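Local coordinates for protein fusarinine C esterase sidJ (Aspergillus fumigatus, PDB 6GUP) that hydrolyses the ester bonds of the siderophore fusarinine C, releasing fusarinine and iron, but does not hydrolyse triacetylfusarinine C, at residues Thr25-Leu39 with Leu58-Leu72. Numbering follows the deposited sequence.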
ATOM      1  N   THR A  25      -8.113  -4.597   4.565  1.00 36.45           N
ATOM      2  CA  THR A  25      -7.570  -5.822   5.147  1.00 37.79           C
ATOM      3  C   THR A  25      -8.012  -7.015   4.295  1.00 37.42           C
ATOM      4  O   THR A  25      -9.189  -7.125   3.937  1.00 37.07           O
ATOM      5  CB  THR A  25      -7.952  -5.992   6.642  1.00 39.38           C
ATOM      6  OG1 THR A  25      -7.394  -7.211   7.151  1.00 40.59           O
ATOM      7  CG2 THR A  25      -9.463  -6.005   6.861  1.00 39.76           C
ATOM      8  N   PHE A  26      -7.053  -7.876   3.949  1.00 36.06           N
ATOM      9  CA  PHE A  26      -7.302  -9.043   3.099  1.00 35.82           C
ATOM     10  C   PHE A  26      -7.417 -10.306   3.950  1.00 36.61           C
ATOM     11  O   PHE A  26      -6.470 -10.676   4.645  1.00 36.34           O
ATOM     12  CB  PHE A  26      -6.184  -9.209   2.067  1.00 35.37           C
ATOM     13  CG  PHE A  26      -6.283 -10.479   1.266  1.00 36.86           C
ATOM     14  CD1 PHE A  26      -7.266 -10.632   0.293  1.00 37.89           C
ATOM     15  CD2 PHE A  26      -5.400 -11.531   1.491  1.00 37.31           C
ATOM     16  CE1 PHE A  26      -7.360 -11.807  -0.441  1.00 37.90           C
ATOM     17  CE2 PHE A  26      -5.490 -12.706   0.759  1.00 38.54           C
ATOM     18  CZ  PHE A  26      -6.471 -12.844  -0.209  1.00 38.92           C
ATOM     19  N   GLU A  27      -8.572 -10.964   3.866  1.00 37.94           N
ATOM     20  CA  GLU A  27      -8.838 -12.209   4.585  1.00 39.27           C
ATOM     21  C   GLU A  27      -8.539 -13.388   3.669  1.00 39.51           C
ATOM     22  O   GLU A  27      -9.103 -13.475   2.584  1.00 39.73           O
ATOM     23  CB  GLU A  27     -10.306 -12.262   5.012  1.00 39.98           C
ATOM     24  CG  GLU A  27     -10.680 -13.469   5.866  1.00 42.37           C
ATOM     25  CD  GLU A  27     -12.152 -13.512   6.240  1.00 43.53           C
ATOM     26  OE1 GLU A  27     -12.964 -12.770   5.645  1.00 44.69           O
ATOM     27  OE2 GLU A  27     -12.503 -14.304   7.139  1.00 46.39           O
ATOM     28  N   TYR A  28      -7.683 -14.303   4.120  1.00 40.16           N
ATOM     29  CA  TYR A  28      -7.347 -15.504   3.352  1.00 42.51           C
ATOM     30  C   TYR A  28      -8.430 -16.533   3.619  1.00 46.31           C
ATOM     31  O   TYR A  28      -8.658 -16.899   4.773  1.00 48.51           O
ATOM     32  CB  TYR A  28      -5.992 -16.084   3.772  1.00 41.96           C
ATOM     33  CG  TYR A  28      -4.795 -15.231   3.409  1.00 42.97           C
ATOM     34  CD1 TYR A  28      -4.547 -14.024   4.064  1.00 43.82           C
ATOM     35  CD2 TYR A  28      -3.894 -15.638   2.424  1.00 45.51           C
ATOM     36  CE1 TYR A  28      -3.449 -13.244   3.743  1.00 45.63           C
ATOM     37  CE2 TYR A  28      -2.790 -14.859   2.098  1.00 48.00           C
ATOM     38  CZ  TYR A  28      -2.575 -13.664   2.757  1.00 48.87           C
ATOM     39  OH  TYR A  28      -1.483 -12.891   2.434  1.00 51.29           O
ATOM     40  N   THR A  29      -9.098 -16.993   2.566  1.00 50.73           N
ATOM     41  CA  THR A  29     -10.146 -18.003   2.711  1.00 57.19           C
ATOM     42  C   THR A  29     -10.452 -18.690   1.385  1.00 61.04           C
ATOM     43  O   THR A  29     -10.564 -18.036   0.344  1.00 59.81           O
ATOM     44  CB  THR A  29     -11.442 -17.418   3.330  1.00 63.61           C
ATOM     45  OG1 THR A  29     -12.444 -18.442   3.418  1.00 65.04           O
ATOM     46  CG2 THR A  29     -11.988 -16.241   2.520  1.00 68.17           C
ATOM     47  N   THR A  30     -10.564 -20.015   1.444  1.00 66.52           N
ATOM     48  CA  THR A  30     -10.929 -20.834   0.294  1.00 75.82           C
ATOM     49  C   THR A  30     -12.272 -21.554   0.456  1.00 84.09           C
ATOM     50  O   THR A  30     -12.737 -22.168  -0.509  1.00 85.22           O
ATOM     51  CB  THR A  30      -9.851 -21.906   0.017  1.00 79.82           C
ATOM     52  OG1 THR A  30      -9.753 -22.800   1.133  1.00 80.32           O
ATOM     53  CG2 THR A  30      -8.494 -21.262  -0.230  1.00 81.21           C
ATOM     54  N   THR A  31     -12.905 -21.483   1.634  1.00 92.64           N
ATOM     55  CA  THR A  31     -14.021 -22.393   1.936  1.00100.45           C
ATOM     56  C   THR A  31     -15.191 -21.844   2.772  1.00105.51           C
ATOM     57  O   THR A  31     -15.120 -20.779   3.388  1.00104.54           O
ATOM     58  CB  THR A  31     -13.482 -23.708   2.563  1.00 99.05           C
ATOM     59  OG1 THR A  31     -14.564 -24.597   2.873  1.00 99.19           O
ATOM     60  CG2 THR A  31     -12.658 -23.436   3.816  1.00 97.19           C
ATOM     61  N   THR A  32     -16.266 -22.635   2.751  1.00113.30           N
ATOM     62  CA  THR A  32     -17.517 -22.423   3.493  1.00116.06           C
ATOM     63  C   THR A  32     -17.367 -22.481   5.018  1.00110.11           C
ATOM     64  O   THR A  32     -18.196 -21.925   5.742  1.00106.45           O
ATOM     65  CB  THR A  32     -18.533 -23.532   3.111  1.00118.73           C
ATOM     66  OG1 THR A  32     -18.372 -23.889   1.732  1.00119.25           O
ATOM     67  CG2 THR A  32     -19.970 -23.095   3.348  1.00116.52           C
ATOM     68  N   THR A  33     -16.317 -23.163   5.484  1.00105.45           N
ATOM     69  CA  THR A  33     -16.130 -23.524   6.897  1.00 99.14           C
ATOM     70  C   THR A  33     -16.268 -22.352   7.869  1.00 88.08           C
ATOM     71  O   THR A  33     -15.986 -21.201   7.524  1.00 86.43           O
ATOM     72  CB  THR A  33     -14.745 -24.171   7.149  1.00102.70           C
ATOM     73  OG1 THR A  33     -13.711 -23.249   6.794  1.00101.62           O
ATOM     74  CG2 THR A  33     -14.565 -25.458   6.344  1.00103.87           C
ATOM     75  N   ARG A  34     -16.687 -22.676   9.088  1.00 80.02           N
ATOM     76  CA  ARG A  34     -16.929 -21.685  10.132  1.00 75.41           C
ATOM     77  C   ARG A  34     -15.597 -21.148  10.669  1.00 68.83           C
ATOM     78  O   ARG A  34     -14.668 -21.921  10.914  1.00 67.57           O
ATOM     79  CB  ARG A  34     -17.753 -22.310  11.261  1.00 76.55           C
ATOM     80  CG  ARG A  34     -18.513 -21.314  12.119  1.00 78.54           C
ATOM     81  CD  ARG A  34     -19.210 -22.003  13.284  1.00 79.79           C
ATOM     82  NE  ARG A  34     -19.127 -21.209  14.510  1.00 82.45           N
ATOM     83  CZ  ARG A  34     -19.895 -20.160  14.816  1.00 85.22           C
ATOM     84  NH1 ARG A  34     -20.852 -19.730  13.991  1.00 87.85           N
ATOM     85  NH2 ARG A  34     -19.702 -19.528  15.971  1.00 82.94           N
ATOM     86  N   LYS A  35     -15.522 -19.828  10.841  1.00 63.32           N
ATOM     87  CA  LYS A  35     -14.297 -19.128  11.241  1.00 57.31           C
ATOM     88  C   LYS A  35     -14.620 -18.055  12.279  1.00 53.43           C
ATOM     89  O   LYS A  35     -14.502 -16.864  11.994  1.00 52.44           O
ATOM     90  CB  LYS A  35     -13.642 -18.454  10.029  1.00 57.13           C
ATOM     91  CG  LYS A  35     -13.252 -19.375   8.893  1.00 57.25           C
ATOM     92  CD  LYS A  35     -12.102 -20.289   9.261  1.00 58.53           C
ATOM     93  CE  LYS A  35     -11.644 -21.043   8.030  1.00 58.24           C
ATOM     94  NZ  LYS A  35     -10.609 -22.072   8.309  1.00 58.11           N
ATOM     95  N   PRO A  36     -15.026 -18.461  13.494  1.00 51.13           N
ATOM     96  CA  PRO A  36     -15.319 -17.471  14.538  1.00 49.31           C
ATOM     97  C   PRO A  36     -14.089 -16.689  15.035  1.00 46.88           C
ATOM     98  O   PRO A  36     -14.244 -15.583  15.556  1.00 46.58           O
ATOM     99  CB  PRO A  36     -15.923 -18.316  15.666  1.00 49.05           C
ATOM    100  CG  PRO A  36     -15.379 -19.684  15.455  1.00 48.65           C
ATOM    101  CD  PRO A  36     -15.200 -19.844  13.975  1.00 50.24           C
ATOM    102  N   HIS A  37     -12.893 -17.257  14.859  1.00 44.37           N
ATOM    103  CA  HIS A  37     -11.647 -16.677  15.364  1.00 42.87           C
ATOM    104  C   HIS A  37     -10.831 -16.025  14.246  1.00 42.07           C
ATOM    105  O   HIS A  37     -10.982 -16.372  13.071  1.00 40.51           O
ATOM    106  CB  HIS A  37     -10.829 -17.766  16.061  1.00 42.49           C
ATOM    107  CG  HIS A  37     -11.632 -18.606  17.006  1.00 43.93           C
ATOM    108  ND1 HIS A  37     -12.290 -18.075  18.093  1.00 44.45           N
ATOM    109  CD2 HIS A  37     -11.890 -19.936  17.023  1.00 45.01           C
ATOM    110  CE1 HIS A  37     -12.918 -19.039  18.741  1.00 45.35           C
ATOM    111  NE2 HIS A  37     -12.691 -20.179  18.114  1.00 45.34           N
ATOM    112  N   SER A  38      -9.964 -15.087  14.631  1.00 41.48           N
ATOM    113  CA  SER A  38      -9.231 -14.239  13.685  1.00 40.56           C
ATOM    114  C   SER A  38      -7.772 -14.041  14.089  1.00 36.87           C
ATOM    115  O   SER A  38      -7.482 -13.745  15.248  1.00 36.08           O
ATOM    116  CB  SER A  38      -9.902 -12.868  13.598  1.00 41.51           C
ATOM    117  OG  SER A  38     -11.255 -12.984  13.201  1.00 42.24           O
ATOM    118  N   LEU A  39      -6.866 -14.202  13.123  1.00 33.99           N
ATOM    119  CA  LEU A  39      -5.453 -13.865  13.288  1.00 33.38           C
ATOM    120  C   LEU A  39      -5.126 -12.685  12.372  1.00 31.72           C
ATOM    121  O   LEU A  39      -5.103 -12.840  11.149  1.00 31.77           O
ATOM    122  CB  LEU A  39      -4.570 -15.071  12.941  1.00 33.08           C
ATOM    123  CG  LEU A  39      -3.050 -14.902  13.072  1.00 33.10           C
ATOM    124  CD1 LEU A  39      -2.652 -14.608  14.510  1.00 32.52           C
ATOM    125  CD2 LEU A  39      -2.328 -16.143  12.571  1.00 32.73           C
ATOM    126  N   LEU A  58       1.128 -20.663   6.150  1.00 41.30           N
ATOM    127  CA  LEU A  58       0.265 -20.421   7.311  1.00 41.48           C
ATOM    128  C   LEU A  58      -1.215 -20.458   6.925  1.00 42.86           C
ATOM    129  O   LEU A  58      -2.014 -21.106   7.598  1.00 42.69           O
ATOM    130  CB  LEU A  58       0.611 -19.080   7.977  1.00 40.29           C
ATOM    131  CG  LEU A  58      -0.193 -18.642   9.210  1.00 39.71           C
ATOM    132  CD1 LEU A  58      -0.186 -19.700  10.307  1.00 40.27           C
ATOM    133  CD2 LEU A  58       0.349 -17.326   9.742  1.00 38.69           C
ATOM    134  N   ALA A  59      -1.568 -19.766   5.841  1.00 43.59           N
ATOM    135  CA  ALA A  59      -2.940 -19.779   5.312  1.00 42.24           C
ATOM    136  C   ALA A  59      -3.396 -21.189   4.923  1.00 44.45           C
ATOM    137  O   ALA A  59      -4.536 -21.571   5.200  1.00 45.76           O
ATOM    138  CB  ALA A  59      -3.061 -18.840   4.120  1.00 39.71           C
ATOM    139  N   HIS A  60      -2.503 -21.948   4.288  1.00 48.31           N
ATOM    140  CA  HIS A  60      -2.760 -23.353   3.940  1.00 53.65           C
ATOM    141  C   HIS A  60      -2.995 -24.225   5.181  1.00 52.52           C
ATOM    142  O   HIS A  60      -3.880 -25.084   5.177  1.00 52.54           O
ATOM    143  CB  HIS A  60      -1.600 -23.918   3.106  1.00 61.45           C
ATOM    144  CG  HIS A  60      -1.795 -25.338   2.670  1.00 68.91           C
ATOM    145  ND1 HIS A  60      -2.907 -25.756   1.971  1.00 72.76           N
ATOM    146  CD2 HIS A  60      -1.015 -26.433   2.826  1.00 73.75           C
ATOM    147  CE1 HIS A  60      -2.807 -27.050   1.721  1.00 75.44           C
ATOM    148  NE2 HIS A  60      -1.667 -27.485   2.229  1.00 75.53           N
ATOM    149  N   ALA A  61      -2.205 -23.994   6.231  1.00 49.86           N
ATOM    150  CA  ALA A  61      -2.333 -24.736   7.494  1.00 47.64           C
ATOM    151  C   ALA A  61      -3.590 -24.375   8.295  1.00 47.50           C
ATOM    152  O   ALA A  61      -4.128 -25.224   9.010  1.00 47.64           O
ATOM    153  CB  ALA A  61      -1.091 -24.533   8.352  1.00 46.69           C
ATOM    154  N   LEU A  62      -4.048 -23.124   8.184  1.00 47.71           N
ATOM    155  CA  LEU A  62      -5.264 -22.665   8.876  1.00 48.46           C
ATOM    156  C   LEU A  62      -6.589 -23.009   8.160  1.00 50.86           C
ATOM    157  O   LEU A  62      -7.660 -22.700   8.688  1.00 50.96           O
ATOM    158  CB  LEU A  62      -5.195 -21.149   9.131  1.00 47.40           C
ATOM    159  CG  LEU A  62      -4.073 -20.625  10.036  1.00 46.78           C
ATOM    160  CD1 LEU A  62      -4.041 -19.104  10.002  1.00 46.58           C
ATOM    161  CD2 LEU A  62      -4.211 -21.121  11.467  1.00 48.24           C
ATOM    162  N   GLN A  63      -6.523 -23.630   6.977  1.00 55.38           N
ATOM    163  CA  GLN A  63      -7.729 -24.072   6.241  1.00 59.94           C
ATOM    164  C   GLN A  63      -8.682 -24.988   7.039  1.00 58.66           C
ATOM    165  O   GLN A  63      -9.878 -24.696   7.113  1.00 60.49           O
ATOM    166  CB  GLN A  63      -7.358 -24.740   4.903  1.00 66.28           C
ATOM    167  CG  GLN A  63      -7.050 -23.763   3.778  1.00 74.40           C
ATOM    168  CD  GLN A  63      -6.589 -24.446   2.499  1.00 80.06           C
ATOM    169  OE1 GLN A  63      -6.792 -25.646   2.307  1.00 82.13           O
ATOM    170  NE2 GLN A  63      -5.967 -23.675   1.614  1.00 80.29           N
ATOM    171  N   PRO A  64      -8.165 -26.088   7.635  1.00 58.26           N
ATOM    172  CA  PRO A  64      -9.028 -26.951   8.466  1.00 58.06           C
ATOM    173  C   PRO A  64      -9.504 -26.361   9.809  1.00 56.55           C
ATOM    174  O   PRO A  64     -10.446 -26.894  10.398  1.00 57.12           O
ATOM    175  CB  PRO A  64      -8.146 -28.186   8.723  1.00 59.68           C
ATOM    176  CG  PRO A  64      -6.751 -27.708   8.533  1.00 59.61           C
ATOM    177  CD  PRO A  64      -6.840 -26.703   7.427  1.00 59.38           C
ATOM    178  N   THR A  65      -8.873 -25.284  10.278  1.00 52.15           N
ATOM    179  CA  THR A  65      -9.112 -24.746  11.622  1.00 49.62           C
ATOM    180  C   THR A  65     -10.307 -23.784  11.659  1.00 48.44           C
ATOM    181  O   THR A  65     -10.921 -23.501  10.627  1.00 47.67           O
ATOM    182  CB  THR A  65      -7.852 -24.021  12.158  1.00 48.55           C
ATOM    183  OG1 THR A  65      -7.605 -22.836  11.389  1.00 49.42           O
ATOM    184  CG2 THR A  65      -6.623 -24.931  12.093  1.00 48.34           C
ATOM    185  N   GLU A  66     -10.621 -23.294  12.860  1.00 47.52           N
ATOM    186  CA  GLU A  66     -11.632 -22.244  13.068  1.00 49.74           C
ATOM    187  C   GLU A  66     -11.043 -20.813  13.060  1.00 48.54           C
ATOM    188  O   GLU A  66     -11.721 -19.862  13.460  1.00 47.66           O
ATOM    189  CB  GLU A  66     -12.397 -22.510  14.376  1.00 53.77           C
ATOM    190  CG  GLU A  66     -13.401 -23.651  14.278  1.00 60.73           C
ATOM    191  CD  GLU A  66     -14.351 -23.702  15.461  1.00 66.14           C
ATOM    192  OE1 GLU A  66     -13.874 -23.655  16.614  1.00 68.14           O
ATOM    193  OE2 GLU A  66     -15.577 -23.794  15.236  1.00 68.62           O
ATOM    194  N   TRP A  67      -9.797 -20.668  12.597  1.00 46.15           N
ATOM    195  CA  TRP A  67      -9.135 -19.368  12.459  1.00 43.96           C
ATOM    196  C   TRP A  67      -9.025 -18.977  10.990  1.00 44.20           C
ATOM    197  O   TRP A  67      -8.679 -19.815  10.152  1.00 43.19           O
ATOM    198  CB  TRP A  67      -7.724 -19.431  13.043  1.00 40.96           C
ATOM    199  CG  TRP A  67      -7.688 -19.714  14.503  1.00 38.77           C
ATOM    200  CD1 TRP A  67      -7.740 -20.938  15.103  1.00 38.14           C
ATOM    201  CD2 TRP A  67      -7.584 -18.752  15.556  1.00 37.61           C
ATOM    202  NE1 TRP A  67      -7.681 -20.799  16.468  1.00 37.85           N
ATOM    203  CE2 TRP A  67      -7.585 -19.467  16.775  1.00 37.84           C
ATOM    204  CE3 TRP A  67      -7.492 -17.354  15.591  1.00 37.05           C
ATOM    205  CZ2 TRP A  67      -7.495 -18.829  18.018  1.00 37.76           C
ATOM    206  CZ3 TRP A  67      -7.405 -16.719  16.830  1.00 37.05           C
ATOM    207  CH2 TRP A  67      -7.409 -17.460  18.026  1.00 38.49           C
ATOM    208  N   SER A  68      -9.323 -17.714  10.682  1.00 44.35           N
ATOM    209  CA  SER A  68      -9.033 -17.139   9.364  1.00 45.33           C
ATOM    210  C   SER A  68      -7.945 -16.074   9.508  1.00 42.03           C
ATOM    211  O   SER A  68      -7.934 -15.311  10.477  1.00 40.28           O
ATOM    212  CB  SER A  68     -10.294 -16.553   8.721  1.00 48.17           C
ATOM    213  OG  SER A  68     -10.691 -15.346   9.344  1.00 48.20           O
ATOM    214  N   LEU A  69      -7.039 -16.037   8.534  1.00 39.40           N
ATOM    215  CA  LEU A  69      -5.889 -15.136   8.549  1.00 37.35           C
ATOM    216  C   LEU A  69      -6.241 -13.817   7.865  1.00 36.39           C
ATOM    217  O   LEU A  69      -6.823 -13.820   6.782  1.00 37.12           O
ATOM    218  CB  LEU A  69      -4.709 -15.797   7.826  1.00 35.94           C
ATOM    219  CG  LEU A  69      -3.399 -15.018   7.669  1.00 35.19           C
ATOM    220  CD1 LEU A  69      -2.764 -14.722   9.017  1.00 35.64           C
ATOM    221  CD2 LEU A  69      -2.438 -15.803   6.792  1.00 33.50           C
ATOM    222  N   PHE A  70      -5.884 -12.704   8.508  1.00 35.80           N
ATOM    223  CA  PHE A  70      -5.996 -11.365   7.924  1.00 35.95           C
ATOM    224  C   PHE A  70      -4.621 -10.717   7.815  1.00 36.07           C
ATOM    225  O   PHE A  70      -3.770 -10.905   8.685  1.00 36.15           O
ATOM    226  CB  PHE A  70      -6.860 -10.455   8.795  1.00 35.37           C
ATOM    227  CG  PHE A  70      -8.321 -10.792   8.785  1.00 35.07           C
ATOM    228  CD1 PHE A  70      -8.810 -11.827   9.572  1.00 35.42           C
ATOM    229  CD2 PHE A  70      -9.217 -10.053   8.019  1.00 35.85           C
ATOM    230  CE1 PHE A  70     -10.162 -12.134   9.580  1.00 36.29           C
ATOM    231  CE2 PHE A  70     -10.572 -10.352   8.026  1.00 37.25           C
ATOM    232  CZ  PHE A  70     -11.045 -11.397   8.805  1.00 37.13           C
ATOM    233  N   THR A  71      -4.423  -9.955   6.743  1.00 34.99           N
ATOM    234  CA  THR A  71      -3.313  -9.006   6.621  1.00 34.38           C
ATOM    235  C   THR A  71      -3.932  -7.648   6.313  1.00 35.06           C
ATOM    236  O   THR A  71      -5.097  -7.588   5.919  1.00 35.23           O
ATOM    237  CB  THR A  71      -2.339  -9.405   5.499  1.00 36.83           C
ATOM    238  OG1 THR A  71      -3.049  -9.523   4.259  1.00 36.77           O
ATOM    239  CG2 THR A  71      -1.665 -10.728   5.821  1.00 37.56           C
ATOM    240  N   LEU A  72      -3.177  -6.564   6.494  1.00 34.92           N
ATOM    241  CA  LEU A  72      -3.740  -5.217   6.311  1.00 35.87           C
ATOM    242  C   LEU A  72      -2.755  -4.166   5.821  1.00 36.25           C
ATOM    243  O   LEU A  72      -1.537  -4.339   5.907  1.00 35.74           O
ATOM    244  CB  LEU A  72      -4.408  -4.726   7.605  1.00 36.74           C
ATOM    245  CG  LEU A  72      -3.558  -4.041   8.686  1.00 35.96           C
ATOM    246  CD1 LEU A  72      -4.444  -3.569   9.827  1.00 36.80           C
ATOM    247  CD2 LEU A  72      -2.458  -4.957   9.197  1.00 34.42           C
TER
HETATM  248  O   HOH W   1      -7.033 -18.182   6.485  1.00 46.49           O
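The ammonium group of Lys35 reaches into the turn after helix 55-61, where NZ donates to Thr65 O at 2.7 Å and to Gln63 O at 3.0 Å, with weak bonds to the carbonyls of Leu62 and Trp67. It approaches the first two from above their carbonyl planes, and a bend in the chain about CB-CG brings NZ to this cluster of acceptors. At the far end of strand 67-72, Thr71 O takes two donors from opposite faces of its plane: Thr25 OG1 at 2.6 Å and the backbone N of Phe26. Between these ends Ser68 OG donates to Glu27 OE2 on its anti side, 3.0 Å away; Lys104 of helix 86-108 also bonds Ser68 OG and Ser38 OG.

Strand 67-72 is paired along both edges. Residues 37-39 run parallel to it (directions 32° apart), and Leu39 accepts from Phe70 N and donates to Ser68 O. Residues 25-28 run antiparallel (157°); Tyr28 N donates directly to Leu69 O, while a water donates to Tyr28 O and accepts from Leu69 N.

On the face carrying Glu27 and Phe70, Glu27 CG lies over the Phe70 ring, 3.9 Å from the ring centroid, and the carboxylate plane is 18° from that of the ring. On the other face, which carries His37, Trp67, Leu39 and Leu69, His37 CB sits over the Trp67 six-membered ring, 3.4 Å from its centroid. Tyr28 is sandwiched: Phe26 CE2 stands over one face and Leu69 CD2 over the other, while Ala59 CB comes within 3.7 Å of Tyr28 CD2. Leu39 CD2 packs on Leu58, Leu62 and Leu69.

Strand 37-42, helix 55-61 and strand 67-72 form a beta-alpha-beta crossover, and the 1-2-4-3-5-6-7-8 strand order is that of the alpha/beta-hydrolase fold.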